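Local coordinates for protein putative 4-Hydroxy-2-oxoglutarate aldolase / 2-dehydro-3-deoxyphosphogluconate aldolase (Yersinia enterocolitica, PDB 3LM7) that is a putative aldolase of the KDGP aldolase family, folded as a TIM-type barrel of parallel strands ringed by helices, at residues L17-G22 / G36-G41; P48-A53 / S80-Q85; A67-L72 / H94-F99; V115-I120 / S161-P166. All coordinates share one frame; numbering follows the deposited sequence.

All four contacts belong to one TIM-type barrel, and three of them lie in its parallel sheet. Contact 1 joins strands 17-20 and 38-43, contact 3 joins 68-71 and 94-95, and contact 4 joins 115-120 and 161-164; strand order follows chain order. Backbone bonds knit contact 1 to contact 3 and contact 3 to contact 4, centres about 11 and 9 Å apart. Inside, Glu191, bonded to His94 and Asn117, bridges Asn18, Ser69 and His94 to Asn96, Asn117 and Lys163. Contact 2, about 20 Å from contact 1 between centres, alternates with contact 3 along the chain and touches it through Ser80 and Val83. The sheet contacts build successive parts of a polar-lined barrel wall; contact 2 packs helices outside.

Contact 1 of 4, residues L17-G22 / G36-G41; sequences LNVLAG and GHVLVG
Val19 sets its CG2 methyl against CG2 of Val38 at 3.8 Å, the two branched side chains meeting at about a right angle. Val38 has CG1 wedged between its own backbone N and carbonyl carbon (chi1 67°), which leaves CG2 as the methyl that faces Val19; Leu17 CB approaches the same methyl. Further along this apolar face Ala21 CB presses on Val40 CG1 at 3.4 Å, tighter than usual for two carbons, and the small alanine suits so close a fit. Compact valines and alanine serve here because helix 24-33, which leads from one strand to the other, rests on Val19, Ala21, Val38 and Val40. This is a right-handed beta-alpha-beta unit of the TIM-type barrel, its short strands parallel with a twist of 24°. The ladder binds in alternation: Leu39 N gives to Leu17 O at 2.8 Å, Val19 N reaches Leu39 O nearly along the C=O axis, and Gly41 N meets Val19 O at 2.7 Å with an N-H...O angle of 170°. Gly41 suits its place because CD2 of Leu20 lies 3.9 Å from Gly41 CA, filling the position beside the bare backbone. On the same inner face Asn18 leans over Leu39, its OD1 4.0 Å from Leu39 CB; that oxygen is hydrogen-bonded to Ser69 OG on the next strand but one, helping to hold the amide in place. Where strand 17-20 has ended, one water donates to both Ala21 O and Gly41 O, beside the Ala21 N bond to Gly41 O at 3.2 Å.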
loop_
_atom_site.group_PDB
_atom_site.type_symbol
_atom_site.label_atom_id
_atom_site.label_comp_id
_atom_site.label_asym_id
_atom_site.label_seq_id
_atom_site.Cartn_x
_atom_site.Cartn_y
_atom_site.Cartn_z
ATOM N N LEU A 17 -6.547 -4.457 13.706
ATOM C CA LEU A 17 -7.088 -3.842 14.913
ATOM C C LEU A 17 -5.972 -3.671 15.922
ATOM O O LEU A 17 -5.001 -4.429 15.916
ATOM C CB LEU A 17 -8.190 -4.764 15.557
ATOM C CG LEU A 17 -9.336 -5.093 14.632
ATOM C CD1 LEU A 17 -10.248 -6.059 15.424
ATOM C CD2 LEU A 17 -10.156 -3.829 14.191
ATOM N N ASN A 18 -6.139 -2.739 16.859
ATOM C CA ASN A 18 -5.299 -2.674 18.019
ATOM C C ASN A 18 -6.134 -2.479 19.282
ATOM O O ASN A 18 -6.831 -1.451 19.426
ATOM C CB ASN A 18 -4.203 -1.550 17.787
ATOM C CG ASN A 18 -3.075 -1.509 18.845
ATOM O OD1 ASN A 18 -1.873 -1.217 18.489
ATOM N ND2 ASN A 18 -3.406 -1.672 20.112
ATOM N N VAL A 19 -6.037 -3.422 20.241
ATOM C CA VAL A 19 -6.902 -3.345 21.422
ATOM C C VAL A 19 -6.035 -3.789 22.545
ATOM O O VAL A 19 -4.987 -4.401 22.319
ATOM C CB VAL A 19 -8.214 -4.295 21.261
ATOM C CG1 VAL A 19 -8.979 -3.978 19.973
ATOM C CG2 VAL A 19 -7.792 -5.781 21.188
ATOM N N LEU A 20 -6.421 -3.489 23.774
ATOM C CA LEU A 20 -5.614 -3.837 24.937
ATOM C C LEU A 20 -5.986 -5.203 25.509
ATOM O O LEU A 20 -7.129 -5.604 25.437
ATOM C CB LEU A 20 -5.837 -2.795 26.055
ATOM C CG LEU A 20 -5.432 -1.365 25.696
ATOM C CD1 LEU A 20 -5.703 -0.427 26.881
ATOM C CD2 LEU A 20 -3.938 -1.251 25.145
ATOM N N ALA A 21 -5.034 -5.877 26.132
ATOM C CA ALA A 21 -5.350 -7.117 26.858
ATOM C C ALA A 21 -5.430 -6.824 28.337
ATOM O O ALA A 21 -4.599 -6.103 28.868
ATOM C CB ALA A 21 -4.290 -8.215 26.573
ATOM N N GLY A 22 -6.393 -7.413 29.030
ATOM C CA GLY A 22 -6.412 -7.227 30.490
ATOM C C GLY A 22 -5.708 -8.374 31.216
ATOM O O GLY A 22 -5.542 -8.313 32.448
ATOM N N GLY A 36 -6.680 -13.530 14.336
ATOM C CA GLY A 36 -5.319 -13.031 14.231
ATOM C C GLY A 36 -5.110 -11.605 13.696
ATOM O O GLY A 36 -3.962 -11.151 13.723
ATOM N N HIS A 37 -6.161 -10.924 13.214
ATOM C CA HIS A 37 -6.007 -9.572 12.602
ATOM C C HIS A 37 -6.052 -8.456 13.682
ATOM O O HIS A 37 -6.860 -7.502 13.623
ATOM C CB HIS A 37 -7.067 -9.310 11.510
ATOM C CG HIS A 37 -7.077 -10.358 10.450
ATOM N ND1 HIS A 37 -6.004 -10.583 9.607
ATOM C CD2 HIS A 37 -8.025 -11.272 10.115
ATOM C CE1 HIS A 37 -6.293 -11.594 8.797
ATOM N NE2 HIS A 37 -7.500 -12.040 9.104
ATOM N N VAL A 38 -5.118 -8.576 14.621
ATOM C CA VAL A 38 -5.100 -7.742 15.800
ATOM C C VAL A 38 -3.683 -7.667 16.334
ATOM O O VAL A 38 -2.871 -8.571 16.161
ATOM C CB VAL A 38 -6.087 -8.264 16.876
ATOM C CG1 VAL A 38 -5.628 -9.690 17.474
ATOM C CG2 VAL A 38 -6.313 -7.277 17.973
ATOM N N LEU A 39 -3.423 -6.526 16.939
ATOM C CA LEU A 39 -2.288 -6.278 17.768
ATOM C C LEU A 39 -2.830 -6.055 19.189
ATOM O O LEU A 39 -3.769 -5.256 19.431
ATOM C CB LEU A 39 -1.548 -5.017 17.288
ATOM C CG LEU A 39 -0.956 -5.175 15.882
ATOM C CD1 LEU A 39 -0.696 -3.754 15.283
ATOM C CD2 LEU A 39 0.342 -6.035 16.016
ATOM N N VAL A 40 -2.279 -6.812 20.131
ATOM C CA VAL A 40 -2.722 -6.786 21.485
ATOM C C VAL A 40 -1.814 -5.925 22.301
ATOM O O VAL A 40 -0.583 -6.209 22.356
ATOM C CB VAL A 40 -2.667 -8.269 22.009
ATOM C CG1 VAL A 40 -2.945 -8.309 23.465
ATOM C CG2 VAL A 40 -3.654 -9.104 21.207
ATOM N N GLY A 41 -2.353 -4.834 22.865
ATOM C CA GLY A 41 -1.539 -3.849 23.622
ATOM C C GLY A 41 -1.213 -4.294 25.025
ATOM O O GLY A 41 -2.103 -4.735 25.763
HETATM O O HOH W 1 -2.809 -3.923 28.451
#

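Contact 2 of 4, residues P48-A53 / S80-Q85; sequences PDVDSA and SVMVSQ
Met82, modelled as selenomethionine, drives its CE methyl against the backbone at the start of helix 50-63, 3.3 Å from Asp49 C. Its chain is stretched, with CG anti to the backbone N (chi1 -156°) and extended beyond, so that the long, pliable side chain spans the gap between the two helices. On the way it passes Val50: CG of Met82 lies 3.8 Å from Val50 CG2, the two side chains running past each other in opposite directions. The same Val50 methyl meets Gln85 OE1 at 3.3 Å, a van der Waals contact of methyl carbon with amide oxygen, with the Gln85 side chain crossing at about a right angle. Val50 thus fills the close-fitting part of the contact, where a short branched side chain can touch both partners. At the outer side the packing gives way to solvent. Pro48 and Asp49 are exposed, and Asp49, whose CB points away from helix 80-90, is the N-cap of its own helix: OD1 accepts from Ser52 N at 2.8 Å. A negative group probably also suits the positive end of the helix dipole. Ala53, one turn on, lies deeper, with CB 4.3 Å from Met82 CE. These two helices follow strands 38-43 and 68-71 and lie side by side in the outer layer of the barrel; Val50 also touches Gln89 and Ala53 touches Ile86, while Val83 faces inward onto Gln97.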
loop_
_atom_site.group_PDB
_atom_site.type_symbol
_atom_site.label_atom_id
_atom_site.label_comp_id
_atom_site.label_asym_id
_atom_site.label_seq_id
_atom_site.Cartn_x
_atom_site.Cartn_y
_atom_site.Cartn_z
ATOM N N PRO A 48 7.662 -2.600 36.795
ATOM C CA PRO A 48 8.567 -1.745 37.573
ATOM C C PRO A 48 9.876 -1.459 36.878
ATOM O O PRO A 48 10.518 -0.470 37.190
ATOM C CB PRO A 48 8.816 -2.570 38.854
ATOM C CG PRO A 48 8.553 -3.957 38.466
ATOM C CD PRO A 48 7.357 -3.846 37.520
ATOM N N ASP A 49 10.294 -2.325 35.960
ATOM C CA ASP A 49 11.525 -2.082 35.219
ATOM C C ASP A 49 11.475 -2.720 33.836
ATOM O O ASP A 49 10.573 -3.520 33.535
ATOM C CB ASP A 49 12.744 -2.686 35.987
ATOM C CG ASP A 49 12.500 -4.111 36.452
ATOM O OD1 ASP A 49 12.147 -5.015 35.669
ATOM O OD2 ASP A 49 12.673 -4.380 37.654
ATOM N N VAL A 50 12.516 -2.440 33.050
ATOM C CA VAL A 50 12.665 -3.037 31.715
ATOM C C VAL A 50 12.687 -4.568 31.692
ATOM O O VAL A 50 11.936 -5.222 30.923
ATOM C CB VAL A 50 13.870 -2.398 30.912
ATOM C CG1 VAL A 50 14.031 -3.104 29.575
ATOM C CG2 VAL A 50 13.659 -0.901 30.699
ATOM N N ASP A 51 13.498 -5.179 32.564
ATOM C CA ASP A 51 13.608 -6.640 32.528
ATOM C C ASP A 51 12.286 -7.372 32.747
ATOM O O ASP A 51 11.984 -8.317 32.016
ATOM C CB ASP A 51 14.627 -7.147 33.548
ATOM C CG ASP A 51 16.036 -6.793 33.170
ATOM O OD1 ASP A 51 16.339 -6.807 31.945
ATOM O OD2 ASP A 51 16.828 -6.556 34.119
ATOM N N SER A 52 11.503 -6.898 33.721
ATOM C CA SER A 52 10.211 -7.514 34.039
ATOM C C SER A 52 9.219 -7.304 32.922
ATOM O O SER A 52 8.498 -8.233 32.572
ATOM C CB SER A 52 9.628 -6.990 35.358
ATOM O OG SER A 52 9.569 -5.566 35.379
ATOM N N ALA A 53 9.170 -6.092 32.367
ATOM C CA ALA A 53 8.320 -5.846 31.187
ATOM C C ALA A 53 8.704 -6.783 30.007
ATOM O O ALA A 53 7.834 -7.382 29.368
ATOM C CB ALA A 53 8.377 -4.346 30.789
ATOM N N SER A 80 8.225 6.954 27.347
ATOM C CA SER A 80 8.871 6.847 26.010
ATOM C C SER A 80 10.225 6.122 25.970
ATOM O O SER A 80 10.456 5.265 25.127
ATOM C CB SER A 80 8.967 8.221 25.305
ATOM O OG SER A 80 9.702 8.088 24.071
ATOM N N VAL A 81 11.119 6.441 26.906
ATOM C CA VAL A 81 12.417 5.783 26.905
ATOM C C VAL A 81 12.260 4.293 27.288
ATOM O O VAL A 81 12.906 3.413 26.706
ATOM C CB VAL A 81 13.376 6.503 27.905
ATOM C CG1 VAL A 81 14.628 5.580 28.306
ATOM C CG2 VAL A 81 13.778 7.902 27.319
HETATM N N MSE A 82 11.440 4.002 28.274
HETATM C CA MSE A 82 11.239 2.581 28.634
HETATM C C MSE A 82 10.657 1.786 27.466
HETATM O O MSE A 82 11.095 0.680 27.202
HETATM C CB MSE A 82 10.319 2.469 29.828
HETATM C CG MSE A 82 10.495 1.195 30.617
HETATM SE SE MSE A 82 9.012 1.168 31.915
HETATM C CE MSE A 82 9.328 -0.558 32.628
ATOM N N VAL A 83 9.700 2.366 26.728
ATOM C CA VAL A 83 9.174 1.666 25.526
ATOM C C VAL A 83 10.274 1.378 24.506
ATOM O O VAL A 83 10.341 0.273 23.960
ATOM C CB VAL A 83 7.974 2.423 24.885
ATOM C CG1 VAL A 83 7.662 1.866 23.511
ATOM C CG2 VAL A 83 6.738 2.210 25.820
ATOM N N SER A 84 11.197 2.323 24.293
ATOM C CA SER A 84 12.272 2.068 23.351
ATOM C C SER A 84 13.163 0.914 23.840
ATOM O O SER A 84 13.616 0.093 23.046
ATOM C CB SER A 84 13.171 3.314 23.156
ATOM O OG SER A 84 12.452 4.292 22.449
ATOM N N GLN A 85 13.464 0.903 25.136
ATOM C CA GLN A 85 14.285 -0.180 25.659
ATOM C C GLN A 85 13.588 -1.523 25.683
ATOM O O GLN A 85 14.203 -2.559 25.343
ATOM C CB GLN A 85 14.839 0.204 27.030
ATOM C CG GLN A 85 15.703 1.486 26.950
ATOM C CD GLN A 85 15.997 2.034 28.347
ATOM O OE1 GLN A 85 15.437 1.570 29.307
ATOM N NE2 GLN A 85 16.858 3.034 28.441
#

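Contact 3 of 4, residues A67-L72 / H94-F99; sequences ALSVGL and HVNQVF
His94 starts the second segment with its ring against Ser69: OG of Ser69 lies at the ring edge, near its plane, and is hydrogen-bonded to ND1 at 2.7 Å. The imidazole is swung anti to its backbone N (chi1 -173°), which places it beside this serine on the inner face. Its NE2 is bonded to Glu191, so both ring nitrogens have partners and the ring's rotation is fixed. The backbone O of His94 accepts from Val70 N at 2.9 Å. Val95 follows in register with Val70, and its branched side chain points to the other face, where it packs on Val83 and Ser87 of helix 80-90. Asn96 grips one oxygen twice. Its backbone N meets Val70 O almost head-on at 3.0 Å, while ND2 comes to the same oxygen at 3.2 Å from well above the carbonyl plane, 54° out of it. The amide's OD1 is bonded instead to Asn117 ND2 and the lysine of strand 161-164, a division of labour that asparagine's paired donor and acceptor allow. Asn96 O, by contrast, is buried without a polar partner and lies 3.6 Å from CG of Leu72. Gln97 bends back so that its OE1 accepts from Val98 N at 3.1 Å on a lone pair, and also bonds Ser80 OG. Val98 ends the run with CG1 on Leu72 CD1, 3.9 Å apart. Strand 38-43 flanks this pair beyond 68-71 and strand 115-120 flanks it beyond 94-95, while helix 80-90 joins the two strands in a beta-alpha-beta unit across the outer face.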
loop_
_atom_site.group_PDB
_atom_site.type_symbol
_atom_site.label_atom_id
_atom_site.label_comp_id
_atom_site.label_asym_id
_atom_site.label_seq_id
_atom_site.Cartn_x
_atom_site.Cartn_y
_atom_site.Cartn_z
ATOM N N ALA A 67 1.894 -10.974 17.996
ATOM C CA ALA A 67 0.951 -9.912 17.590
ATOM C C ALA A 67 0.772 -8.965 18.762
ATOM O O ALA A 67 -0.331 -8.729 19.214
ATOM C CB ALA A 67 -0.337 -10.530 17.115
ATOM N N LEU A 68 1.907 -8.394 19.200
ATOM C CA LEU A 68 2.020 -7.610 20.401
ATOM C C LEU A 68 2.271 -6.147 19.994
ATOM O O LEU A 68 3.054 -5.891 19.077
ATOM C CB LEU A 68 3.235 -8.148 21.198
ATOM C CG LEU A 68 3.705 -7.304 22.404
ATOM C CD1 LEU A 68 2.725 -7.225 23.497
ATOM C CD2 LEU A 68 5.036 -7.920 22.960
ATOM N N SER A 69 1.599 -5.216 20.683
ATOM C CA SER A 69 1.840 -3.777 20.544
ATOM C C SER A 69 2.356 -3.302 21.887
ATOM O O SER A 69 1.620 -3.356 22.910
ATOM C CB SER A 69 0.494 -3.078 20.264
ATOM O OG SER A 69 0.700 -1.683 20.207
ATOM N N VAL A 70 3.601 -2.836 21.936
ATOM C CA VAL A 70 4.158 -2.271 23.195
ATOM C C VAL A 70 3.553 -0.863 23.458
ATOM O O VAL A 70 3.703 0.008 22.612
ATOM C CB VAL A 70 5.696 -2.173 23.111
ATOM C CG1 VAL A 70 6.229 -1.547 24.423
ATOM C CG2 VAL A 70 6.234 -3.597 22.822
ATOM N N GLY A 71 2.846 -0.698 24.591
ATOM C CA GLY A 71 2.195 0.564 24.901
ATOM C C GLY A 71 2.955 1.476 25.839
ATOM O O GLY A 71 3.661 1.027 26.746
ATOM N N LEU A 72 2.814 2.772 25.621
ATOM C CA LEU A 72 3.227 3.742 26.645
ATOM C C LEU A 72 2.261 3.689 27.872
ATOM O O LEU A 72 2.701 3.604 28.975
ATOM C CB LEU A 72 3.191 5.172 26.060
ATOM C CG LEU A 72 4.121 5.388 24.831
ATOM C CD1 LEU A 72 3.495 6.460 23.888
ATOM C CD2 LEU A 72 5.563 5.736 25.267
ATOM N N HIS A 94 4.666 -4.208 16.787
ATOM C CA HIS A 94 4.160 -2.835 16.835
ATOM C C HIS A 94 4.628 -2.122 18.091
ATOM O O HIS A 94 4.652 -2.737 19.190
ATOM C CB HIS A 94 2.597 -2.867 16.858
ATOM C CG HIS A 94 1.987 -1.503 16.748
ATOM N ND1 HIS A 94 1.631 -0.767 17.853
ATOM C CD2 HIS A 94 1.687 -0.735 15.663
ATOM C CE1 HIS A 94 1.093 0.375 17.457
ATOM N NE2 HIS A 94 1.131 0.424 16.134
ATOM N N VAL A 95 4.944 -0.813 17.952
ATOM C CA VAL A 95 5.407 -0.045 19.096
ATOM C C VAL A 95 4.665 1.293 19.081
ATOM O O VAL A 95 4.598 1.927 18.021
ATOM C CB VAL A 95 6.939 0.272 18.950
ATOM C CG1 VAL A 95 7.469 1.282 20.041
ATOM C CG2 VAL A 95 7.793 -1.076 18.944
ATOM N N ASN A 96 4.107 1.705 20.221
ATOM C CA ASN A 96 3.511 3.016 20.333
ATOM C C ASN A 96 4.616 3.972 20.774
ATOM O O ASN A 96 5.242 3.742 21.824
ATOM C CB ASN A 96 2.418 3.049 21.408
ATOM C CG ASN A 96 1.123 2.347 20.947
ATOM O OD1 ASN A 96 0.306 2.920 20.203
ATOM N ND2 ASN A 96 0.984 1.094 21.332
ATOM N N GLN A 97 4.788 5.095 20.075
ATOM C CA GLN A 97 5.731 6.109 20.559
ATOM C C GLN A 97 5.132 7.526 20.501
ATOM O O GLN A 97 4.204 7.778 19.744
ATOM C CB GLN A 97 7.075 6.132 19.775
ATOM C CG GLN A 97 8.208 5.244 20.401
ATOM C CD GLN A 97 8.595 5.738 21.792
ATOM O OE1 GLN A 97 8.123 6.790 22.252
ATOM N NE2 GLN A 97 9.352 4.926 22.510
ATOM N N VAL A 98 5.740 8.454 21.274
ATOM C CA VAL A 98 5.516 9.897 21.078
ATOM C C VAL A 98 6.495 10.397 20.007
ATOM O O VAL A 98 7.446 9.709 19.657
ATOM C CB VAL A 98 5.632 10.689 22.397
ATOM C CG1 VAL A 98 4.494 10.191 23.335
ATOM C CG2 VAL A 98 7.026 10.582 23.037
ATOM N N PHE A 99 6.245 11.587 19.485
ATOM C CA PHE A 99 6.939 12.042 18.277
ATOM C C PHE A 99 8.455 11.995 18.539
ATOM O O PHE A 99 9.241 11.612 17.634
ATOM C CB PHE A 99 6.429 13.484 17.978
ATOM C CG PHE A 99 7.037 14.112 16.750
ATOM C CD1 PHE A 99 6.396 13.990 15.534
ATOM C CD2 PHE A 99 8.260 14.834 16.834
ATOM C CE1 PHE A 99 6.957 14.564 14.343
ATOM C CE2 PHE A 99 8.840 15.389 15.673
ATOM C CZ PHE A 99 8.155 15.279 14.427
#

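Contact 4 of 4, residues V115-I120 / S161-P166; sequences VVNGLI and SVKFFP
Ile120 and Val162 meet at about a right angle in the apolar centre, CD1 of Ile120 3.6 Å from CG1 of Val162. Branched aliphatics suit this outward face, which lies under the helical layer; Phe164 beside them packs on helix 173-185. On the opposite, inward face Leu119 CD1 comes to Phe165 CD2 at 3.7 Å, crossing at a slant, and Pro166 CB lies over one face of the Phe165 ring, next to a cis peptide bond. Neighbouring parallel strands of the TIM-type barrel carry all this, strongly twisted against each other at 41°. Ile120 N gives a nearly straight bond to Lys163 O at 3.1 Å, and Lys163 N also bonds Gly118 O at 2.9 Å, coming from above the carbonyl plane. Back along the inward face, the character turns polar. Lys163 lays its aliphatic chain between Asn117 and Leu119, with CB 3.8 Å from Asn117 CG, then bends at chi3 (-109°) to bring NZ to Asn96 OD1. A water links Lys163 to Asn117, accepting from NZ at 2.9 Å and donating to Asn117 OD1, while Asn117 ND2 is bonded to Glu191. Ser161, small enough to nestle against Asn117 with OG 3.1 Å from its CB, directs that hydroxyl to the other carboxylate oxygen of Glu191. Near the strand starts, where the Ser161 N bond to Val116 O is weak, a second water donates to both Val116 O and Ser161 O.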
loop_
_atom_site.group_PDB
_atom_site.type_symbol
_atom_site.label_atom_id
_atom_site.label_comp_id
_atom_site.label_asym_id
_atom_site.label_seq_id
_atom_site.Cartn_x
_atom_site.Cartn_y
_atom_site.Cartn_z
ATOM N N VAL A 115 6.297 -2.073 13.236
ATOM C CA VAL A 115 5.623 -0.778 13.039
ATOM C C VAL A 115 5.826 0.125 14.242
ATOM O O VAL A 115 5.514 -0.274 15.356
ATOM C CB VAL A 115 4.059 -1.005 12.816
ATOM C CG1 VAL A 115 3.311 0.350 12.789
ATOM C CG2 VAL A 115 3.874 -1.723 11.444
ATOM N N VAL A 116 6.348 1.344 14.012
ATOM C CA VAL A 116 6.526 2.317 15.059
ATOM C C VAL A 116 5.674 3.540 14.734
ATOM O O VAL A 116 5.920 4.256 13.706
ATOM C CB VAL A 116 8.012 2.792 15.099
ATOM C CG1 VAL A 116 8.194 3.838 16.230
ATOM C CG2 VAL A 116 8.885 1.519 15.371
ATOM N N ASN A 117 4.628 3.772 15.549
ATOM C CA ASN A 117 3.811 4.961 15.310
ATOM C C ASN A 117 4.420 6.193 16.016
ATOM O O ASN A 117 5.345 6.082 16.880
ATOM C CB ASN A 117 2.323 4.700 15.702
ATOM C CG ASN A 117 2.092 4.571 17.215
ATOM O OD1 ASN A 117 2.730 5.234 18.014
ATOM N ND2 ASN A 117 1.092 3.766 17.596
ATOM N N GLY A 118 3.916 7.370 15.671
ATOM C CA GLY A 118 4.420 8.575 16.314
ATOM C C GLY A 118 3.171 9.401 16.642
ATOM O O GLY A 118 2.393 9.712 15.758
ATOM N N LEU A 119 3.035 9.760 17.908
ATOM C CA LEU A 119 1.835 10.456 18.387
ATOM C C LEU A 119 1.918 11.938 18.044
ATOM O O LEU A 119 2.878 12.623 18.456
ATOM C CB LEU A 119 1.703 10.303 19.923
ATOM C CG LEU A 119 0.298 10.618 20.523
ATOM C CD1 LEU A 119 0.203 10.024 22.014
ATOM C CD2 LEU A 119 0.063 12.126 20.545
ATOM N N ILE A 120 0.935 12.404 17.260
ATOM C CA ILE A 120 0.749 13.781 16.932
ATOM C C ILE A 120 -0.747 14.076 17.059
ATOM O O ILE A 120 -1.597 13.117 17.035
ATOM C CB ILE A 120 1.227 14.141 15.473
ATOM C CG1 ILE A 120 0.299 13.514 14.430
ATOM C CG2 ILE A 120 2.737 13.743 15.260
ATOM C CD1 ILE A 120 0.747 13.838 12.931
ATOM N N SER A 161 4.078 5.128 10.907
ATOM C CA SER A 161 2.663 5.594 10.920
ATOM C C SER A 161 2.453 6.806 11.810
ATOM O O SER A 161 3.228 7.091 12.747
ATOM C CB SER A 161 1.709 4.488 11.402
ATOM O OG SER A 161 2.073 4.101 12.715
ATOM N N VAL A 162 1.366 7.487 11.543
ATOM C CA VAL A 162 0.927 8.555 12.437
ATOM C C VAL A 162 -0.074 7.944 13.423
ATOM O O VAL A 162 -1.041 7.292 12.978
ATOM C CB VAL A 162 0.160 9.620 11.597
ATOM C CG1 VAL A 162 -0.781 10.564 12.476
ATOM C CG2 VAL A 162 1.156 10.396 10.685
ATOM N N LYS A 163 0.127 8.181 14.737
ATOM C CA LYS A 163 -0.962 7.898 15.661
ATOM C C LYS A 163 -1.650 9.259 15.901
ATOM O O LYS A 163 -0.983 10.196 16.303
ATOM C CB LYS A 163 -0.433 7.368 16.995
ATOM C CG LYS A 163 -1.644 7.202 17.936
ATOM C CD LYS A 163 -1.272 7.046 19.399
ATOM C CE LYS A 163 -1.569 5.601 19.772
ATOM N NZ LYS A 163 -0.863 5.299 21.078
ATOM N N PHE A 164 -2.898 9.419 15.480
ATOM C CA PHE A 164 -3.546 10.700 15.563
ATOM C C PHE A 164 -4.409 10.621 16.800
ATOM O O PHE A 164 -5.417 9.917 16.794
ATOM C CB PHE A 164 -4.381 10.930 14.318
ATOM C CG PHE A 164 -4.887 12.349 14.141
ATOM C CD1 PHE A 164 -4.025 13.421 14.129
ATOM C CD2 PHE A 164 -6.239 12.579 13.939
ATOM C CE1 PHE A 164 -4.499 14.719 13.928
ATOM C CE2 PHE A 164 -6.737 13.938 13.734
ATOM C CZ PHE A 164 -5.888 14.944 13.714
ATOM N N PHE A 165 -4.040 11.386 17.821
ATOM C CA PHE A 165 -4.615 11.214 19.140
ATOM C C PHE A 165 -4.514 12.531 19.871
ATOM O O PHE A 165 -3.487 13.198 19.739
ATOM C CB PHE A 165 -3.776 10.169 19.908
ATOM C CG PHE A 165 -4.200 10.020 21.346
ATOM C CD1 PHE A 165 -5.308 9.252 21.679
ATOM C CD2 PHE A 165 -3.452 10.651 22.368
ATOM C CE1 PHE A 165 -5.708 9.113 23.042
ATOM C CE2 PHE A 165 -3.793 10.515 23.687
ATOM C CZ PHE A 165 -4.961 9.750 24.039
ATOM N N PRO A 166 -5.489 12.886 20.695
ATOM C CA PRO A 166 -6.811 12.242 20.975
ATOM C C PRO A 166 -7.830 12.662 19.928
ATOM O O PRO A 166 -8.035 13.864 19.642
ATOM C CB PRO A 166 -7.192 12.792 22.371
ATOM C CG PRO A 166 -6.636 14.322 22.258
ATOM C CD PRO A 166 -5.228 14.055 21.588
HETATM O O HOH W 2 6.006 7.201 13.078
HETATM O O HOH W 3 1.732 6.338 20.361
#